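Local coordinates for transcriptional regulator, TetR family (Legionella pneumophila subsp. pneumophila str. Philadelphia 1, PDB 3ON4), which probably binds DNA as a dimeric transcriptional regulator, joining a helix-turn-helix domain to an all-helical C-terminal domain, at residues A[133-138]-A[154-159]; A[89-94]-A[158-163]. All blocks are in the same frame, centred on the assembly; numbering follows the deposited sequence.

Contact 1 of 2, residues A[133-138]-A[154-159]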
ATOM      1  N   LEU A 133     -15.646  -5.972  -4.071  1.00 23.86           N
ATOM      2  CA  LEU A 133     -16.501  -5.264  -5.020  1.00 24.91           C
ATOM      3  C   LEU A 133     -15.725  -4.816  -6.262  1.00 24.04           C
ATOM      4  O   LEU A 133     -16.190  -4.995  -7.379  1.00 24.89           O
ATOM      5  CB  LEU A 133     -17.138  -4.053  -4.366  1.00 25.25           C
ATOM      6  CG  LEU A 133     -18.184  -3.330  -5.219  1.00 29.19           C
ATOM      7  CD1 LEU A 133     -19.408  -2.948  -4.371  1.00 31.64           C
ATOM      8  CD2 LEU A 133     -17.545  -2.130  -5.863  1.00 29.74           C
ATOM      9  N   ILE A 134     -14.527  -4.280  -6.045  1.00 21.48           N
ATOM     10  CA  ILE A 134     -13.691  -3.797  -7.133  1.00 21.28           C
ATOM     11  C   ILE A 134     -13.250  -4.944  -8.029  1.00 20.68           C
ATOM     12  O   ILE A 134     -13.362  -4.855  -9.247  1.00 20.84           O
ATOM     13  CB  ILE A 134     -12.438  -3.028  -6.633  1.00 20.14           C
ATOM     14  CG1 ILE A 134     -12.805  -1.722  -5.905  1.00 23.37           C
ATOM     15  CG2 ILE A 134     -11.444  -2.761  -7.800  1.00 19.40           C
ATOM     16  CD1 ILE A 134     -13.462  -0.695  -6.740  1.00 27.16           C
ATOM     17  N   ILE A 135     -12.779  -6.031  -7.412  1.00 19.42           N
ATOM     18  CA  ILE A 135     -12.297  -7.208  -8.126  1.00 19.84           C
ATOM     19  C   ILE A 135     -13.419  -7.873  -8.934  1.00 21.06           C
ATOM     20  O   ILE A 135     -13.244  -8.164 -10.131  1.00 21.62           O
ATOM     21  CB  ILE A 135     -11.621  -8.179  -7.141  1.00 19.44           C
ATOM     22  CG1 ILE A 135     -10.327  -7.526  -6.615  1.00 20.69           C
ATOM     23  CG2 ILE A 135     -11.400  -9.564  -7.772  1.00 20.87           C
ATOM     24  CD1 ILE A 135      -9.775  -8.182  -5.408  1.00 19.65           C
ATOM     25  N   GLU A 136     -14.588  -8.051  -8.310  1.00 21.07           N
ATOM     26  CA  GLU A 136     -15.760  -8.583  -9.016  1.00 23.14           C
ATOM     27  C   GLU A 136     -16.153  -7.693 -10.206  1.00 22.23           C
ATOM     28  O   GLU A 136     -16.425  -8.208 -11.288  1.00 22.93           O
ATOM     29  CB  GLU A 136     -16.947  -8.762  -8.055  1.00 24.06           C
ATOM     30  CG  GLU A 136     -18.220  -9.367  -8.686  1.00 29.27           C
ATOM     31  CD  GLU A 136     -17.966 -10.689  -9.395  1.00 35.16           C
ATOM     32  OE1 GLU A 136     -17.177 -11.518  -8.869  1.00 37.88           O
ATOM     33  OE2 GLU A 136     -18.533 -10.885 -10.492  1.00 41.73           O
ATOM     34  N   TRP A 137     -16.163  -6.373 -10.022  1.00 20.51           N
ATOM     35  CA  TRP A 137     -16.489  -5.456 -11.134  1.00 20.68           C
ATOM     36  C   TRP A 137     -15.499  -5.598 -12.299  1.00 20.17           C
ATOM     37  O   TRP A 137     -15.891  -5.773 -13.462  1.00 21.46           O
ATOM     38  CB  TRP A 137     -16.474  -4.019 -10.647  1.00 19.68           C
ATOM     39  CG  TRP A 137     -16.944  -3.081 -11.682  1.00 20.72           C
ATOM     40  CD1 TRP A 137     -18.243  -2.765 -11.988  1.00 23.81           C
ATOM     41  CD2 TRP A 137     -16.125  -2.332 -12.579  1.00 21.26           C
ATOM     42  NE1 TRP A 137     -18.277  -1.867 -13.024  1.00 22.92           N
ATOM     43  CE2 TRP A 137     -16.990  -1.589 -13.410  1.00 21.53           C
ATOM     44  CE3 TRP A 137     -14.741  -2.248 -12.788  1.00 19.60           C
ATOM     45  CZ2 TRP A 137     -16.519  -0.744 -14.404  1.00 23.42           C
ATOM     46  CZ3 TRP A 137     -14.269  -1.407 -13.779  1.00 19.51           C
ATOM     47  CH2 TRP A 137     -15.158  -0.655 -14.573  1.00 21.08           C
ATOM     48  N   LEU A 138     -14.216  -5.551 -11.977  1.00 19.27           N
ATOM     49  CA  LEU A 138     -13.139  -5.746 -12.974  1.00 19.75           C
ATOM     50  C   LEU A 138     -13.218  -7.092 -13.723  1.00 21.03           C
ATOM     51  O   LEU A 138     -13.122  -7.139 -14.963  1.00 21.12           O
ATOM     52  CB  LEU A 138     -11.759  -5.596 -12.291  1.00 18.07           C
ATOM     53  CG  LEU A 138     -11.282  -4.199 -11.900  1.00 17.61           C
ATOM     54  CD1 LEU A 138      -9.976  -4.237 -11.097  1.00 15.21           C
ATOM     55  CD2 LEU A 138     -11.117  -3.358 -13.178  1.00 17.29           C
ATOM     56  N   SER A 154      -7.438 -13.320 -12.615  1.00 22.73           N
ATOM     57  CA  SER A 154      -6.008 -13.064 -12.509  1.00 22.36           C
ATOM     58  C   SER A 154      -5.672 -11.636 -12.948  1.00 20.61           C
ATOM     59  O   SER A 154      -4.906 -10.915 -12.271  1.00 18.04           O
ATOM     60  CB  SER A 154      -5.199 -14.072 -13.347  1.00 25.25           C
ATOM     61  OG  SER A 154      -3.804 -13.736 -13.325  1.00 26.70           O
ATOM     62  N   LEU A 155      -6.247 -11.214 -14.073  1.00 20.24           N
ATOM     63  CA  LEU A 155      -5.980  -9.863 -14.581  1.00 19.92           C
ATOM     64  C   LEU A 155      -6.635  -8.802 -13.690  1.00 18.47           C
ATOM     65  O   LEU A 155      -6.055  -7.732 -13.459  1.00 18.15           O
ATOM     66  CB  LEU A 155      -6.468  -9.721 -16.030  1.00 21.78           C
ATOM     67  CG  LEU A 155      -6.135  -8.439 -16.805  1.00 23.54           C
ATOM     68  CD1 LEU A 155      -4.678  -8.053 -16.671  1.00 26.66           C
ATOM     69  CD2 LEU A 155      -6.502  -8.594 -18.320  1.00 29.54           C
ATOM     70  N   ALA A 156      -7.847  -9.082 -13.212  1.00 17.92           N
ATOM     71  CA  ALA A 156      -8.507  -8.162 -12.294  1.00 17.47           C
ATOM     72  C   ALA A 156      -7.591  -7.929 -11.073  1.00 16.41           C
ATOM     73  O   ALA A 156      -7.405  -6.811 -10.637  1.00 15.92           O
ATOM     74  CB  ALA A 156      -9.883  -8.719 -11.862  1.00 17.33           C
ATOM     75  N   LYS A 157      -7.014  -8.998 -10.538  1.00 16.92           N
ATOM     76  CA  LYS A 157      -6.127  -8.877  -9.373  1.00 16.78           C
ATOM     77  C   LYS A 157      -4.804  -8.172  -9.683  1.00 16.40           C
ATOM     78  O   LYS A 157      -4.307  -7.441  -8.840  1.00 16.56           O
ATOM     79  CB  LYS A 157      -5.908 -10.241  -8.715  1.00 18.29           C
ATOM     80  CG  LYS A 157      -7.223 -10.766  -8.079  1.00 19.50           C
ATOM     81  CD  LYS A 157      -7.104 -12.116  -7.466  1.00 21.56           C
ATOM     82  CE  LYS A 157      -8.439 -12.508  -6.823  1.00 26.15           C
ATOM     83  NZ  LYS A 157      -8.551 -13.944  -6.476  1.00 28.00           N
ATOM     84  N   GLN A 158      -4.257  -8.352 -10.888  1.00 16.80           N
ATOM     85  CA  GLN A 158      -3.051  -7.620 -11.275  1.00 17.40           C
ATOM     86  C   GLN A 158      -3.339  -6.130 -11.375  1.00 16.94           C
ATOM     87  O   GLN A 158      -2.548  -5.271 -10.933  1.00 15.42           O
ATOM     88  CB  GLN A 158      -2.502  -8.126 -12.616  1.00 18.64           C
ATOM     89  CG  GLN A 158      -1.744  -9.428 -12.553  1.00 20.85           C
ATOM     90  CD  GLN A 158      -1.306  -9.852 -13.947  1.00 22.95           C
ATOM     91  OE1 GLN A 158      -2.104  -9.793 -14.877  1.00 25.21           O
ATOM     92  NE2 GLN A 158      -0.047 -10.247 -14.101  1.00 25.82           N
ATOM     93  N   ILE A 159      -4.494  -5.815 -11.959  1.00 17.12           N
ATOM     94  CA  ILE A 159      -4.844  -4.445 -12.178  1.00 17.49           C
ATOM     95  C   ILE A 159      -4.992  -3.723 -10.844  1.00 16.04           C
ATOM     96  O   ILE A 159      -4.424  -2.648 -10.675  1.00 15.26           O
ATOM     97  CB  ILE A 159      -6.141  -4.281 -12.992  1.00 18.64           C
ATOM     98  CG1 ILE A 159      -5.914  -4.667 -14.453  1.00 19.66           C
ATOM     99  CG2 ILE A 159      -6.634  -2.815 -12.939  1.00 18.69           C
ATOM    100  CD1 ILE A 159      -7.234  -4.843 -15.213  1.00 18.49           C
TER
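Lys-157 NZ is the polar atom held from several directions here: it makes a salt bridge to Asp-175 OD2 of the second subunit, adds a weak hydrogen bond to Thr-177 OG1 of that subunit, and enters a cation-pi interaction with its Phe-178. The methylene chain of the same lysine serves the contact within the chain, since CE lies 4.3 Å from Ile-135 CG2. Beyond chi1 the torsions are all near 180° (chi2 178°), and this extended chain carries the ammonium past the isoleucine to the neighbouring subunit. A lysine suits the place because its long aliphatic part tolerates apolar company and its charge is met at the far end.

Deeper in, Ala-156 lies where the helices 121-144 and 149-173 come close. Its CB points at the other helix and sits 3.7 Å from Leu-138 CB and 3.8 Å from the backbone Ile-135 O, so the methyl lies between a side chain and a main-chain carbonyl. The small side chain is consistent with the close approach of the segment axes, 8.8 Å. Their directions differ by 129°, and the CA atoms of Leu-138 and Ala-156 are 5.3 Å apart.

Leu-138 reaches further along the neighbouring helix. Its CG stands anti to the carbonyl carbon (chi1 -74°), which brings CD1 to within 3.7 Å of Ala-156 O, and on to Ile-159 CG2 at 4.1 Å. The leucine and isoleucine branches cross obliquely. Ile-88 of helix 84-98 touches both of them.

Across this interface cohesion therefore comes from methyl and methylene groups and from closeness of fit, while the one charged side chain spends its charge on the second subunit, coupling the packing of the two helices to the dimer.

Contact 2 of 2, residues A[89-94]-A[158-163]; sequences QKFFDA and QIISLV
Phe-91 and Phe-92 both carry CG opposite their own backbone N, with chi1 at 154° and -171°, and this sends two successive rings from helix 84-98 toward Val-163 on helix 149-173. On Val-163, CG1 takes the position anti to the nitrogen, leaving CG2 beside that nitrogen as the branch that meets both rings. CG2 lies 3.9 Å from Phe-92 CD1 and 4.2 Å from Phe-91 CE2, reaching each ring obliquely. The Phe-92 and Val-163 side chains run antiparallel as they pass.

Large rings suit a place where the backbones stand well apart. The two segments run in nearly the same direction, 28° between them, but their axes come no closer than 12.0 Å, and the nearest CA atoms, those of Phe-92 and Val-163, are 7.6 Å apart. The contact joins helix 84-98 to helix 149-173 within the all-helical C-terminal domain of a TetR-family regulator, the part that in relatives usually carries the effector pocket and the dimer interface. Helix 121-144 also packs on Phe-91, and Val-182 of helix 177-189 touches Phe-92, so beyond the shared valine the two rings have different neighbours.

The outer part of the Phe-91 ring serves two isoleucines besides the valine. Ile-160 CD1 comes to the ring edge, near its plane, 4.5 Å from Phe-91 CZ, while Ile-159 CG2 arrives obliquely, 4.3 Å from Phe-91 CE2. The branch used differs: Val-163 and Ile-159 touch with CG2, close to the backbone, whereas Ile-160, whose CB does not point so directly at the other helix, touches with CD1 at the end of its longer arm. Beyond the rings, Ile-160 also packs on Leu-169 of the second subunit.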
ATOM      1  N   GLN A  89     -10.077   1.689 -18.426  1.00 24.21           N
ATOM      2  CA  GLN A  89      -9.386   2.996 -18.455  1.00 24.28           C
ATOM      3  C   GLN A  89     -10.141   4.051 -17.628  1.00 24.26           C
ATOM      4  O   GLN A  89      -9.540   4.828 -16.865  1.00 23.80           O
ATOM      5  CB  GLN A  89      -9.173   3.481 -19.911  1.00 25.41           C
ATOM      6  CG  GLN A  89      -8.183   2.617 -20.725  1.00 26.46           C
ATOM      7  CD  GLN A  89      -8.175   2.926 -22.223  1.00 30.76           C
ATOM      8  OE1 GLN A  89      -9.189   3.332 -22.805  1.00 31.69           O
ATOM      9  NE2 GLN A  89      -7.030   2.701 -22.861  1.00 32.40           N
ATOM     10  N   LYS A  90     -11.465   4.070 -17.752  1.00 24.99           N
ATOM     11  CA  LYS A  90     -12.276   5.048 -17.020  1.00 25.26           C
ATOM     12  C   LYS A  90     -12.341   4.733 -15.528  1.00 24.18           C
ATOM     13  O   LYS A  90     -12.432   5.648 -14.700  1.00 23.28           O
ATOM     14  CB  LYS A  90     -13.696   5.147 -17.604  1.00 26.95           C
ATOM     15  CG  LYS A  90     -13.768   5.706 -19.002  1.00 32.11           C
ATOM     16  CD  LYS A  90     -13.367   7.187 -19.122  1.00 36.70           C
ATOM     17  CE  LYS A  90     -13.457   7.631 -20.586  1.00 40.84           C
ATOM     18  NZ  LYS A  90     -12.975   9.028 -20.874  1.00 42.91           N
ATOM     19  N   PHE A  91     -12.291   3.447 -15.186  1.00 23.22           N
ATOM     20  CA  PHE A  91     -12.155   3.029 -13.792  1.00 22.50           C
ATOM     21  C   PHE A  91     -10.905   3.656 -13.182  1.00 21.44           C
ATOM     22  O   PHE A  91     -10.973   4.250 -12.102  1.00 21.37           O
ATOM     23  CB  PHE A  91     -12.116   1.501 -13.689  1.00 21.99           C
ATOM     24  CG  PHE A  91     -11.388   0.986 -12.489  1.00 23.14           C
ATOM     25  CD1 PHE A  91     -12.027   0.876 -11.264  1.00 23.69           C
ATOM     26  CD2 PHE A  91     -10.066   0.588 -12.591  1.00 23.63           C
ATOM     27  CE1 PHE A  91     -11.348   0.389 -10.166  1.00 24.96           C
ATOM     28  CE2 PHE A  91      -9.392   0.097 -11.495  1.00 23.09           C
ATOM     29  CZ  PHE A  91     -10.017  -0.002 -10.296  1.00 21.80           C
ATOM     30  N   PHE A  92      -9.772   3.556 -13.872  1.00 21.39           N
ATOM     31  CA  PHE A  92      -8.548   4.170 -13.349  1.00 20.76           C
ATOM     32  C   PHE A  92      -8.675   5.693 -13.235  1.00 21.23           C
ATOM     33  O   PHE A  92      -8.282   6.268 -12.205  1.00 19.75           O
ATOM     34  CB  PHE A  92      -7.327   3.778 -14.173  1.00 21.78           C
ATOM     35  CG  PHE A  92      -6.013   4.217 -13.555  1.00 21.84           C
ATOM     36  CD1 PHE A  92      -5.765   4.022 -12.206  1.00 22.30           C
ATOM     37  CD2 PHE A  92      -5.040   4.823 -14.325  1.00 24.31           C
ATOM     38  CE1 PHE A  92      -4.543   4.426 -11.634  1.00 21.42           C
ATOM     39  CE2 PHE A  92      -3.826   5.238 -13.753  1.00 23.84           C
ATOM     40  CZ  PHE A  92      -3.587   5.019 -12.417  1.00 20.27           C
ATOM     41  N   ASP A  93      -9.252   6.339 -14.251  1.00 22.26           N
ATOM     42  CA  ASP A  93      -9.535   7.792 -14.177  1.00 23.65           C
ATOM     43  C   ASP A  93     -10.398   8.140 -12.951  1.00 22.50           C
ATOM     44  O   ASP A  93     -10.127   9.118 -12.236  1.00 22.31           O
ATOM     45  CB  ASP A  93     -10.209   8.312 -15.458  1.00 24.70           C
ATOM     46  CG  ASP A  93      -9.290   8.307 -16.688  1.00 28.61           C
ATOM     47  OD1 ASP A  93      -8.038   8.201 -16.581  1.00 30.36           O
ATOM     48  OD2 ASP A  93      -9.843   8.453 -17.801  1.00 30.18           O
ATOM     49  N   ALA A  94     -11.423   7.333 -12.685  1.00 22.66           N
ATOM     50  CA  ALA A  94     -12.288   7.550 -11.513  1.00 22.66           C
ATOM     51  C   ALA A  94     -11.501   7.425 -10.193  1.00 21.38           C
ATOM     52  O   ALA A  94     -11.717   8.210  -9.279  1.00 22.48           O
ATOM     53  CB  ALA A  94     -13.476   6.588 -11.516  1.00 22.67           C
ATOM     54  N   GLN A 158      -4.257  -8.352 -10.888  1.00 16.80           N
ATOM     55  CA  GLN A 158      -3.051  -7.620 -11.275  1.00 17.40           C
ATOM     56  C   GLN A 158      -3.339  -6.130 -11.375  1.00 16.94           C
ATOM     57  O   GLN A 158      -2.548  -5.271 -10.933  1.00 15.42           O
ATOM     58  CB  GLN A 158      -2.502  -8.126 -12.616  1.00 18.64           C
ATOM     59  CG  GLN A 158      -1.744  -9.428 -12.553  1.00 20.85           C
ATOM     60  CD  GLN A 158      -1.306  -9.852 -13.947  1.00 22.95           C
ATOM     61  OE1 GLN A 158      -2.104  -9.793 -14.877  1.00 25.21           O
ATOM     62  NE2 GLN A 158      -0.047 -10.247 -14.101  1.00 25.82           N
ATOM     63  N   ILE A 159      -4.494  -5.815 -11.959  1.00 17.12           N
ATOM     64  CA  ILE A 159      -4.844  -4.445 -12.178  1.00 17.49           C
ATOM     65  C   ILE A 159      -4.992  -3.723 -10.844  1.00 16.04           C
ATOM     66  O   ILE A 159      -4.424  -2.648 -10.675  1.00 15.26           O
ATOM     67  CB  ILE A 159      -6.141  -4.281 -12.992  1.00 18.64           C
ATOM     68  CG1 ILE A 159      -5.914  -4.667 -14.453  1.00 19.66           C
ATOM     69  CG2 ILE A 159      -6.634  -2.815 -12.939  1.00 18.69           C
ATOM     70  CD1 ILE A 159      -7.234  -4.843 -15.213  1.00 18.49           C
ATOM     71  N   ILE A 160      -5.742  -4.292  -9.899  1.00 16.58           N
ATOM     72  CA  ILE A 160      -5.961  -3.587  -8.625  1.00 15.54           C
ATOM     73  C   ILE A 160      -4.667  -3.532  -7.819  1.00 15.10           C
ATOM     74  O   ILE A 160      -4.428  -2.549  -7.124  1.00 13.93           O
ATOM     75  CB  ILE A 160      -7.186  -4.135  -7.794  1.00 16.42           C
ATOM     76  CG1 ILE A 160      -7.538  -3.202  -6.600  1.00 17.44           C
ATOM     77  CG2 ILE A 160      -6.957  -5.532  -7.317  1.00 15.16           C
ATOM     78  CD1 ILE A 160      -7.641  -1.680  -6.912  1.00 18.31           C
ATOM     79  N   SER A 161      -3.833  -4.567  -7.913  1.00 15.65           N
ATOM     80  CA  SER A 161      -2.522  -4.537  -7.255  1.00 15.82           C
ATOM     81  C   SER A 161      -1.680  -3.388  -7.807  1.00 15.71           C
ATOM     82  O   SER A 161      -1.051  -2.633  -7.047  1.00 15.08           O
ATOM     83  CB  SER A 161      -1.783  -5.861  -7.445  1.00 17.33           C
ATOM     84  OG  SER A 161      -2.545  -6.931  -6.905  1.00 18.04           O
ATOM     85  N   LEU A 162      -1.689  -3.233  -9.131  1.00 15.34           N
ATOM     86  CA  LEU A 162      -0.875  -2.219  -9.763  1.00 16.97           C
ATOM     87  C   LEU A 162      -1.404  -0.829  -9.425  1.00 15.28           C
ATOM     88  O   LEU A 162      -0.622   0.075  -9.180  1.00 15.23           O
ATOM     89  CB  LEU A 162      -0.834  -2.424 -11.268  1.00 18.58           C
ATOM     90  CG  LEU A 162       0.159  -1.653 -12.114  1.00 23.06           C
ATOM     91  CD1 LEU A 162       1.595  -1.659 -11.526  1.00 25.86           C
ATOM     92  CD2 LEU A 162       0.156  -2.267 -13.508  1.00 28.90           C
ATOM     93  N   VAL A 163      -2.718  -0.677  -9.413  1.00 15.69           N
ATOM     94  CA  VAL A 163      -3.342   0.591  -9.054  1.00 15.84           C
ATOM     95  C   VAL A 163      -2.926   0.980  -7.634  1.00 15.69           C
ATOM     96  O   VAL A 163      -2.490   2.116  -7.399  1.00 16.39           O
ATOM     97  CB  VAL A 163      -4.880   0.525  -9.162  1.00 16.52           C
ATOM     98  CG1 VAL A 163      -5.552   1.702  -8.396  1.00 17.33           C
ATOM     99  CG2 VAL A 163      -5.318   0.467 -10.628  1.00 17.79           C
TER

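Contacts 1 and 2 have their centres about 9 Å apart and overlap at 158-159 on helix 149-173, where Ile-159 touches partners in both; that helix packs on helix 121-144 in one and on helix 84-98 in the other. They also touch directly. Trp-137 CZ3 lies 3.6 Å from Phe-91 CB, and Ile-134 CG2 is 3.9 Å from Phe-91 CE1, so Phe-91, from helix 84-98, packs against both of the other helices. Ile-135 CG1 meets Ile-160 CG2 at 4.0 Å. Both touch the second subunit, contact 1 from both of its helices and contact 2 from helix 149-173. The sodium ion, bound at Ser-114 and Asp-115, involves neither.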